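CDP-4-keto-6-deoxy-D-glucose-3-dehydrase (PDB 3BB8) probably catalyses, with pyridoxal 5'-phosphate as cofactor, the C-3 dehydration of CDP-4-keto-6-deoxy-D-glucose in the building of lipopolysaccharide sugars. Local coordinates at residues Y217-A229 / Q295-F309. The protein carries 1 engineered substitution. Numbering follows the deposited sequence.
Engineered in segment 217-229: Lys220 (natural residue His). With PLP (pyridoxal-5'-phosphate), chain C.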
ATOM      1  N   TYR A 217       8.566  -8.650  -2.684  1.00 29.20           N
ATOM      2  CA  TYR A 217       9.675  -7.733  -2.448  1.00 29.81           C
ATOM      3  C   TYR A 217      10.867  -8.426  -3.162  1.00 29.89           C
ATOM      4  O   TYR A 217      10.896  -9.651  -3.270  1.00 29.63           O
ATOM      5  CB  TYR A 217       9.913  -7.614  -0.937  1.00 31.02           C
ATOM      6  CG  TYR A 217      10.947  -6.592  -0.556  1.00 32.96           C
ATOM      7  CD1 TYR A 217      10.726  -5.237  -0.782  1.00 34.66           C
ATOM      8  CD2 TYR A 217      12.178  -6.980  -0.032  1.00 33.92           C
ATOM      9  CE1 TYR A 217      11.701  -4.295  -0.508  1.00 34.78           C
ATOM     10  CE2 TYR A 217      13.159  -6.044   0.248  1.00 33.42           C
ATOM     11  CZ  TYR A 217      12.914  -4.706   0.004  1.00 34.33           C
ATOM     12  OH  TYR A 217      13.891  -3.771   0.251  1.00 37.50           O
ATOM     13  N   PRO A 218      11.859  -7.662  -3.650  1.00 29.83           N
ATOM     14  CA  PRO A 218      12.995  -8.287  -4.350  1.00 30.19           C
ATOM     15  C   PRO A 218      13.705  -9.471  -3.685  1.00 31.00           C
ATOM     16  O   PRO A 218      14.250 -10.338  -4.370  1.00 30.59           O
ATOM     17  CB  PRO A 218      13.933  -7.110  -4.605  1.00 28.70           C
ATOM     18  CG  PRO A 218      12.945  -5.958  -4.811  1.00 29.96           C
ATOM     19  CD  PRO A 218      11.976  -6.193  -3.662  1.00 28.84           C
ATOM     20  N   ALA A 219      13.691  -9.518  -2.362  1.00 31.28           N
ATOM     21  CA  ALA A 219      14.357 -10.594  -1.646  1.00 32.45           C
ATOM     22  C   ALA A 219      13.572 -11.900  -1.672  1.00 33.59           C
ATOM     23  O   ALA A 219      14.121 -12.967  -1.380  1.00 33.82           O
ATOM     24  CB  ALA A 219      14.611 -10.165  -0.194  1.00 31.05           C
ATOM     25  N   LYS A 220      12.295 -11.825  -2.037  1.00 33.18           N
ATOM     26  CA  LYS A 220      11.450 -13.014  -2.038  1.00 33.44           C
ATOM     27  C   LYS A 220      11.515 -13.905  -3.306  1.00 34.80           C
ATOM     28  O   LYS A 220      12.204 -13.588  -4.273  1.00 32.12           O
ATOM     29  CB  LYS A 220      10.009 -12.587  -1.683  1.00 35.86           C
ATOM     30  CG  LYS A 220       9.705 -12.523  -0.133  1.00 36.99           C
ATOM     31  CD  LYS A 220      10.250 -11.288   0.653  1.00 38.72           C
ATOM     32  CE  LYS A 220      10.238 -11.543   2.197  1.00 39.62           C
ATOM     33  NZ  LYS A 220      10.274 -10.398   3.248  1.00 43.30           N
ATOM     34  N   HIS A 221      10.812 -15.035  -3.290  1.00 35.95           N
ATOM     35  CA  HIS A 221      10.832 -15.965  -4.423  1.00 37.56           C
ATOM     36  C   HIS A 221      10.686 -15.328  -5.805  1.00 37.50           C
ATOM     37  O   HIS A 221      11.495 -15.594  -6.695  1.00 36.56           O
ATOM     38  CB  HIS A 221       9.789 -17.046  -4.200  1.00 36.99           C
ATOM     39  CG  HIS A 221      10.100 -17.925  -3.029  1.00 38.61           C
ATOM     40  ND1 HIS A 221      10.912 -19.033  -3.127  1.00 37.89           N
ATOM     41  CD2 HIS A 221       9.744 -17.833  -1.726  1.00 38.60           C
ATOM     42  CE1 HIS A 221      11.041 -19.588  -1.935  1.00 38.19           C
ATOM     43  NE2 HIS A 221      10.342 -18.878  -1.066  1.00 38.03           N
ATOM     44  N   ILE A 222       9.659 -14.501  -5.994  1.00 36.94           N
ATOM     45  CA  ILE A 222       9.480 -13.794  -7.264  1.00 35.03           C
ATOM     46  C   ILE A 222       9.220 -12.351  -6.873  1.00 34.33           C
ATOM     47  O   ILE A 222       8.784 -12.092  -5.755  1.00 30.36           O
ATOM     48  CB  ILE A 222       8.288 -14.344  -8.100  1.00 36.61           C
ATOM     49  CG1 ILE A 222       6.965 -14.152  -7.351  1.00 35.89           C
ATOM     50  CG2 ILE A 222       8.537 -15.800  -8.438  1.00 34.97           C
ATOM     51  CD1 ILE A 222       5.742 -14.620  -8.131  1.00 36.33           C
ATOM     52  N   THR A 223       9.465 -11.411  -7.779  1.00 34.75           N
ATOM     53  CA  THR A 223       9.279 -10.012  -7.418  1.00 35.50           C
ATOM     54  C   THR A 223       8.488  -9.101  -8.370  1.00 35.01           C
ATOM     55  O   THR A 223       8.341  -9.379  -9.564  1.00 36.63           O
ATOM     56  CB  THR A 223      10.649  -9.364  -7.192  1.00 36.33           C
ATOM     57  OG1 THR A 223      10.488  -8.024  -6.705  1.00 38.54           O
ATOM     58  CG2 THR A 223      11.418  -9.329  -8.504  1.00 33.94           C
ATOM     59  N   MET A 224       7.978  -8.002  -7.822  1.00 33.27           N
ATOM     60  CA  MET A 224       7.412  -6.933  -8.635  1.00 33.15           C
ATOM     61  C   MET A 224       8.017  -5.572  -8.305  1.00 33.22           C
ATOM     62  O   MET A 224       7.408  -4.533  -8.558  1.00 33.77           O
ATOM     63  CB  MET A 224       5.924  -6.752  -8.323  1.00 31.80           C
ATOM     64  CG  MET A 224       5.069  -7.966  -8.650  1.00 31.81           C
ATOM     65  SD  MET A 224       3.307  -7.655  -8.428  1.00 35.84           S
ATOM     66  CE  MET A 224       2.679  -9.329  -8.321  1.00 32.55           C
ATOM     67  N   GLY A 225       9.219  -5.587  -7.739  1.00 32.91           N
ATOM     68  CA  GLY A 225       9.653  -4.530  -6.845  1.00 33.21           C
ATOM     69  C   GLY A 225       8.992  -4.473  -5.481  1.00 32.69           C
ATOM     70  O   GLY A 225       9.606  -4.808  -4.469  1.00 32.86           O
ATOM     71  N   GLU A 226       7.734  -4.047  -5.457  1.00 30.17           N
ATOM     72  CA  GLU A 226       6.970  -3.987  -4.220  1.00 28.13           C
ATOM     73  C   GLU A 226       5.628  -4.578  -4.634  1.00 25.89           C
ATOM     74  O   GLU A 226       5.101  -4.228  -5.692  1.00 23.13           O
ATOM     75  CB  GLU A 226       6.783  -2.551  -3.732  1.00 28.44           C
ATOM     76  CG  GLU A 226       8.064  -1.856  -3.295  1.00 31.80           C
ATOM     77  CD  GLU A 226       8.514  -2.212  -1.880  1.00 32.03           C
ATOM     78  OE1 GLU A 226       7.904  -3.094  -1.230  1.00 31.77           O
ATOM     79  OE2 GLU A 226       9.496  -1.595  -1.420  1.00 29.00           O
ATOM     80  N   GLY A 227       5.111  -5.500  -3.828  1.00 20.77           N
ATOM     81  CA  GLY A 227       3.837  -6.115  -4.129  1.00 19.26           C
ATOM     82  C   GLY A 227       3.652  -7.373  -3.312  1.00 22.25           C
ATOM     83  O   GLY A 227       4.609  -7.882  -2.724  1.00 24.69           O
ATOM     84  N   GLY A 228       2.422  -7.872  -3.267  1.00 21.55           N
ATOM     85  CA  GLY A 228       2.130  -9.089  -2.536  1.00 21.90           C
ATOM     86  C   GLY A 228       0.747  -9.571  -2.931  1.00 24.56           C
ATOM     87  O   GLY A 228       0.141  -8.995  -3.837  1.00 23.23           O
ATOM     88  N   ALA A 229       0.236 -10.605  -2.255  1.00 22.59           N
ATOM     89  CA  ALA A 229      -1.082 -11.111  -2.566  1.00 23.00           C
ATOM     90  C   ALA A 229      -1.736 -11.869  -1.422  1.00 27.10           C
ATOM     91  O   ALA A 229      -1.060 -12.507  -0.604  1.00 25.50           O
ATOM     92  CB  ALA A 229      -1.019 -12.014  -3.809  1.00 22.32           C
ATOM     93  N   GLN A 295       3.526  -3.415 -12.122  1.00 34.14           N
ATOM     94  CA  GLN A 295       3.990  -4.378 -11.140  1.00 33.43           C
ATOM     95  C   GLN A 295       3.428  -5.744 -11.511  1.00 32.83           C
ATOM     96  O   GLN A 295       4.140  -6.748 -11.494  1.00 33.03           O
ATOM     97  CB  GLN A 295       3.511  -3.978  -9.736  1.00 32.33           C
ATOM     98  CG  GLN A 295       4.211  -2.757  -9.155  1.00 31.06           C
ATOM     99  CD  GLN A 295       3.356  -2.007  -8.131  1.00 33.92           C
ATOM    100  OE1 GLN A 295       2.558  -1.135  -8.484  1.00 34.44           O
ATOM    101  NE2 GLN A 295       3.515  -2.352  -6.863  1.00 32.11           N
ATOM    102  N   ALA A 296       2.144  -5.785 -11.843  1.00 32.39           N
ATOM    103  CA  ALA A 296       1.510  -7.047 -12.221  1.00 34.84           C
ATOM    104  C   ALA A 296       2.284  -7.745 -13.348  1.00 35.00           C
ATOM    105  O   ALA A 296       2.452  -8.963 -13.331  1.00 34.99           O
ATOM    106  CB  ALA A 296       0.068  -6.798 -12.663  1.00 36.85           C
ATOM    107  N   ALA A 297       2.750  -6.964 -14.317  1.00 35.48           N
ATOM    108  CA  ALA A 297       3.493  -7.495 -15.457  1.00 37.99           C
ATOM    109  C   ALA A 297       4.759  -8.215 -15.007  1.00 39.04           C
ATOM    110  O   ALA A 297       4.978  -9.385 -15.347  1.00 40.12           O
ATOM    111  CB  ALA A 297       3.857  -6.358 -16.417  1.00 37.25           C
ATOM    112  N   CYS A 298       5.589  -7.505 -14.243  1.00 38.36           N
ATOM    113  CA  CYS A 298       6.836  -8.060 -13.743  1.00 37.64           C
ATOM    114  C   CYS A 298       6.535  -9.379 -13.056  1.00 37.12           C
ATOM    115  O   CYS A 298       7.189 -10.382 -13.311  1.00 38.62           O
ATOM    116  CB  CYS A 298       7.492  -7.086 -12.763  1.00 38.67           C
ATOM    117  SG  CYS A 298       9.197  -7.491 -12.298  1.00 40.01           S
ATOM    118  N   GLY A 299       5.523  -9.379 -12.202  1.00 37.19           N
ATOM    119  CA  GLY A 299       5.156 -10.594 -11.503  1.00 37.29           C
ATOM    120  C   GLY A 299       4.742 -11.718 -12.433  1.00 38.81           C
ATOM    121  O   GLY A 299       5.075 -12.877 -12.195  1.00 36.72           O
ATOM    122  N   LEU A 300       4.015 -11.387 -13.500  1.00 41.15           N
ATOM    123  CA  LEU A 300       3.559 -12.410 -14.447  1.00 40.34           C
ATOM    124  C   LEU A 300       4.747 -13.120 -15.090  1.00 40.09           C
ATOM    125  O   LEU A 300       4.787 -14.347 -15.128  1.00 40.41           O
ATOM    126  CB  LEU A 300       2.661 -11.797 -15.525  1.00 38.47           C
ATOM    127  CG  LEU A 300       2.018 -12.800 -16.491  1.00 37.10           C
ATOM    128  CD1 LEU A 300       1.180 -13.818 -15.729  1.00 34.95           C
ATOM    129  CD2 LEU A 300       1.164 -12.047 -17.485  1.00 37.09           C
ATOM    130  N   ALA A 301       5.711 -12.348 -15.582  1.00 40.80           N
ATOM    131  CA  ALA A 301       6.913 -12.921 -16.191  1.00 42.54           C
ATOM    132  C   ALA A 301       7.588 -13.857 -15.185  1.00 44.23           C
ATOM    133  O   ALA A 301       7.896 -15.011 -15.500  1.00 46.26           O
ATOM    134  CB  ALA A 301       7.886 -11.805 -16.603  1.00 41.79           C
ATOM    135  N   GLN A 302       7.803 -13.347 -13.974  1.00 44.85           N
ATOM    136  CA  GLN A 302       8.429 -14.106 -12.895  1.00 44.70           C
ATOM    137  C   GLN A 302       7.738 -15.453 -12.674  1.00 45.30           C
ATOM    138  O   GLN A 302       8.391 -16.453 -12.380  1.00 44.22           O
ATOM    139  CB  GLN A 302       8.381 -13.307 -11.581  1.00 44.50           C
ATOM    140  CG  GLN A 302       9.272 -12.069 -11.506  1.00 43.12           C
ATOM    141  CD  GLN A 302      10.735 -12.400 -11.230  1.00 44.46           C
ATOM    142  OE1 GLN A 302      11.496 -12.732 -12.140  1.00 42.74           O
ATOM    143  NE2 GLN A 302      11.128 -12.317  -9.965  1.00 41.19           N
ATOM    144  N   LEU A 303       6.417 -15.479 -12.807  1.00 47.01           N
ATOM    145  CA  LEU A 303       5.668 -16.715 -12.598  1.00 50.44           C
ATOM    146  C   LEU A 303       6.116 -17.872 -13.489  1.00 52.67           C
ATOM    147  O   LEU A 303       5.905 -19.039 -13.160  1.00 53.07           O
ATOM    148  CB  LEU A 303       4.169 -16.471 -12.790  1.00 50.06           C
ATOM    149  CG  LEU A 303       3.406 -15.981 -11.556  1.00 50.75           C
ATOM    150  CD1 LEU A 303       1.946 -15.737 -11.920  1.00 52.19           C
ATOM    151  CD2 LEU A 303       3.500 -17.020 -10.447  1.00 47.23           C
ATOM    152  N   GLU A 304       6.728 -17.560 -14.622  1.00 53.99           N
ATOM    153  CA  GLU A 304       7.181 -18.625 -15.497  1.00 58.70           C
ATOM    154  C   GLU A 304       8.364 -19.346 -14.847  1.00 58.99           C
ATOM    155  O   GLU A 304       8.459 -20.576 -14.883  1.00 58.67           O
ATOM    156  CB  GLU A 304       7.599 -18.050 -16.856  1.00 61.85           C
ATOM    157  CG  GLU A 304       6.477 -17.339 -17.610  1.00 66.93           C
ATOM    158  CD  GLU A 304       6.935 -16.767 -18.946  1.00 69.31           C
ATOM    159  OE1 GLU A 304       7.437 -17.547 -19.788  1.00 70.96           O
ATOM    160  OE2 GLU A 304       6.794 -15.542 -19.158  1.00 70.09           O
ATOM    161  N   ARG A 305       9.240 -18.565 -14.218  1.00 58.37           N
ATOM    162  CA  ARG A 305      10.452 -19.078 -13.587  1.00 57.72           C
ATOM    163  C   ARG A 305      10.303 -19.611 -12.161  1.00 56.79           C
ATOM    164  O   ARG A 305      11.273 -20.090 -11.584  1.00 57.47           O
ATOM    165  CB  ARG A 305      11.516 -17.974 -13.617  1.00 57.42           C
ATOM    166  CG  ARG A 305      11.501 -17.223 -14.941  1.00 60.05           C
ATOM    167  CD  ARG A 305      12.317 -15.940 -14.951  1.00 61.44           C
ATOM    168  NE  ARG A 305      13.739 -16.179 -15.172  1.00 63.73           N
ATOM    169  CZ  ARG A 305      14.557 -15.311 -15.764  1.00 63.94           C
ATOM    170  NH1 ARG A 305      14.093 -14.145 -16.203  1.00 62.28           N
ATOM    171  NH2 ARG A 305      15.844 -15.604 -15.906  1.00 63.72           N
ATOM    172  N   ILE A 306       9.100 -19.557 -11.599  1.00 55.34           N
ATOM    173  CA  ILE A 306       8.908 -20.012 -10.226  1.00 53.64           C
ATOM    174  C   ILE A 306       9.271 -21.476  -9.973  1.00 54.47           C
ATOM    175  O   ILE A 306       9.906 -21.793  -8.965  1.00 52.79           O
ATOM    176  CB  ILE A 306       7.457 -19.761  -9.746  1.00 52.43           C
ATOM    177  CG1 ILE A 306       7.302 -20.200  -8.287  1.00 50.33           C
ATOM    178  CG2 ILE A 306       6.476 -20.515 -10.619  1.00 52.60           C
ATOM    179  CD1 ILE A 306       8.176 -19.435  -7.318  1.00 49.47           C
ATOM    180  N   GLU A 307       8.872 -22.372 -10.873  1.00 55.30           N
ATOM    181  CA  GLU A 307       9.178 -23.789 -10.684  1.00 55.72           C
ATOM    182  C   GLU A 307      10.683 -24.015 -10.721  1.00 54.07           C
ATOM    183  O   GLU A 307      11.221 -24.812  -9.958  1.00 52.95           O
ATOM    184  CB  GLU A 307       8.472 -24.630 -11.747  1.00 57.55           C
ATOM    185  CG  GLU A 307       6.960 -24.649 -11.565  1.00 62.59           C
ATOM    186  CD  GLU A 307       6.249 -25.549 -12.556  1.00 64.98           C
ATOM    187  OE1 GLU A 307       6.277 -25.242 -13.768  1.00 65.62           O
ATOM    188  OE2 GLU A 307       5.663 -26.566 -12.118  1.00 65.70           O
ATOM    189  N   GLU A 308      11.353 -23.295 -11.610  1.00 52.71           N
ATOM    190  CA  GLU A 308      12.796 -23.374 -11.742  1.00 52.96           C
ATOM    191  C   GLU A 308      13.401 -22.912 -10.408  1.00 51.95           C
ATOM    192  O   GLU A 308      14.192 -23.623  -9.778  1.00 51.24           O
ATOM    193  CB  GLU A 308      13.252 -22.443 -12.865  1.00 54.90           C
ATOM    194  CG  GLU A 308      14.745 -22.434 -13.113  1.00 60.49           C
ATOM    195  CD  GLU A 308      15.247 -21.066 -13.543  1.00 64.59           C
ATOM    196  OE1 GLU A 308      14.578 -20.419 -14.381  1.00 66.27           O
ATOM    197  OE2 GLU A 308      16.318 -20.640 -13.046  1.00 67.10           O
ATOM    198  N   PHE A 309      13.006 -21.713  -9.989  1.00 49.08           N
ATOM    199  CA  PHE A 309      13.479 -21.120  -8.744  1.00 46.00           C
ATOM    200  C   PHE A 309      13.321 -22.037  -7.538  1.00 45.22           C
ATOM    201  O   PHE A 309      14.268 -22.235  -6.784  1.00 45.38           O
ATOM    202  CB  PHE A 309      12.746 -19.806  -8.474  1.00 43.88           C
ATOM    203  CG  PHE A 309      13.119 -18.693  -9.412  1.00 40.02           C
ATOM    204  CD1 PHE A 309      14.279 -18.761 -10.170  1.00 40.19           C
ATOM    205  CD2 PHE A 309      12.335 -17.554  -9.494  1.00 39.23           C
ATOM    206  CE1 PHE A 309      14.658 -17.699 -11.000  1.00 41.16           C
ATOM    207  CE2 PHE A 309      12.702 -16.489 -10.315  1.00 41.67           C
ATOM    208  CZ  PHE A 309      13.869 -16.559 -11.071  1.00 40.91           C
TER
HETATM  209  N1  PLP C 500       6.325 -11.706   6.614  1.00 36.22           N
HETATM  210  C2  PLP C 500       7.552 -12.304   6.376  1.00 38.72           C
HETATM  211  C2A PLP C 500       7.884 -13.571   7.153  1.00 34.87           C
HETATM  212  C3  PLP C 500       8.449 -11.728   5.427  1.00 37.58           C
HETATM  213  O3  PLP C 500       9.657 -12.275   5.167  1.00 42.26           O
HETATM  214  C4  PLP C 500       8.071 -10.517   4.706  1.00 38.87           C
HETATM  215  C4A PLP C 500       9.081  -9.945   3.652  1.00 40.82           C
HETATM  216  C5  PLP C 500       6.792  -9.941   5.007  1.00 36.77           C
HETATM  217  C6  PLP C 500       5.936 -10.582   5.984  1.00 36.10           C
HETATM  218  C5A PLP C 500       6.195  -8.708   4.401  1.00 33.12           C
HETATM  219  O4P PLP C 500       6.512  -8.519   3.094  1.00 28.67           O
HETATM  220  P   PLP C 500       6.912  -7.112   2.427  1.00 28.86           P
HETATM  221  O1P PLP C 500       6.692  -7.291   0.939  1.00 27.71           O
HETATM  222  O2P PLP C 500       8.499  -6.910   2.781  1.00 30.42           O
HETATM  223  O3P PLP C 500       6.067  -5.984   3.029  1.00 26.52           O
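With chi1 at 63°, Ile222 sets CG1 between its backbone N and carbonyl carbon, and its two branches diverge over helix 293-323. CG2 meets Ile306 CD1 at 3.8 Å and the edge of the Phe309 ring. CD1 reaches Leu303 CD2 at 4.0 Å. Between them, Ile222 CB rests on Gln302 CB at 3.6 Å. Met224 turns CG beside its backbone N and then runs extended. Its CG and SD lie against the carbonyl O of Gln295, with CG 3.2 Å from that O. Gln295 itself stretches past Met224 to the backbone beyond it. There its NE2 donates to Glu226 O at 2.7 Å, with an N-H...O angle of 162°. The acceptor lies in the Gln295 amide plane, but NE2 stands above the Glu226 carbonyl plane. Gln295 OE1 is held by Thr292, which fixes the amide's rotation. Thr223 OG1 accepts from Gly225 N in an ST turn and donates to Phe216 O. Lys220, engineered in place of the natural His, joins NZ to PLP C4A at 1.3 Å, consistent with a Schiff base. An apolar patch around Ile222 and a hydrogen bond satisfying buried Glu226 O thus seat this cofactor-pocket loop, tethered to PLP in this variant, on the helix's buried side.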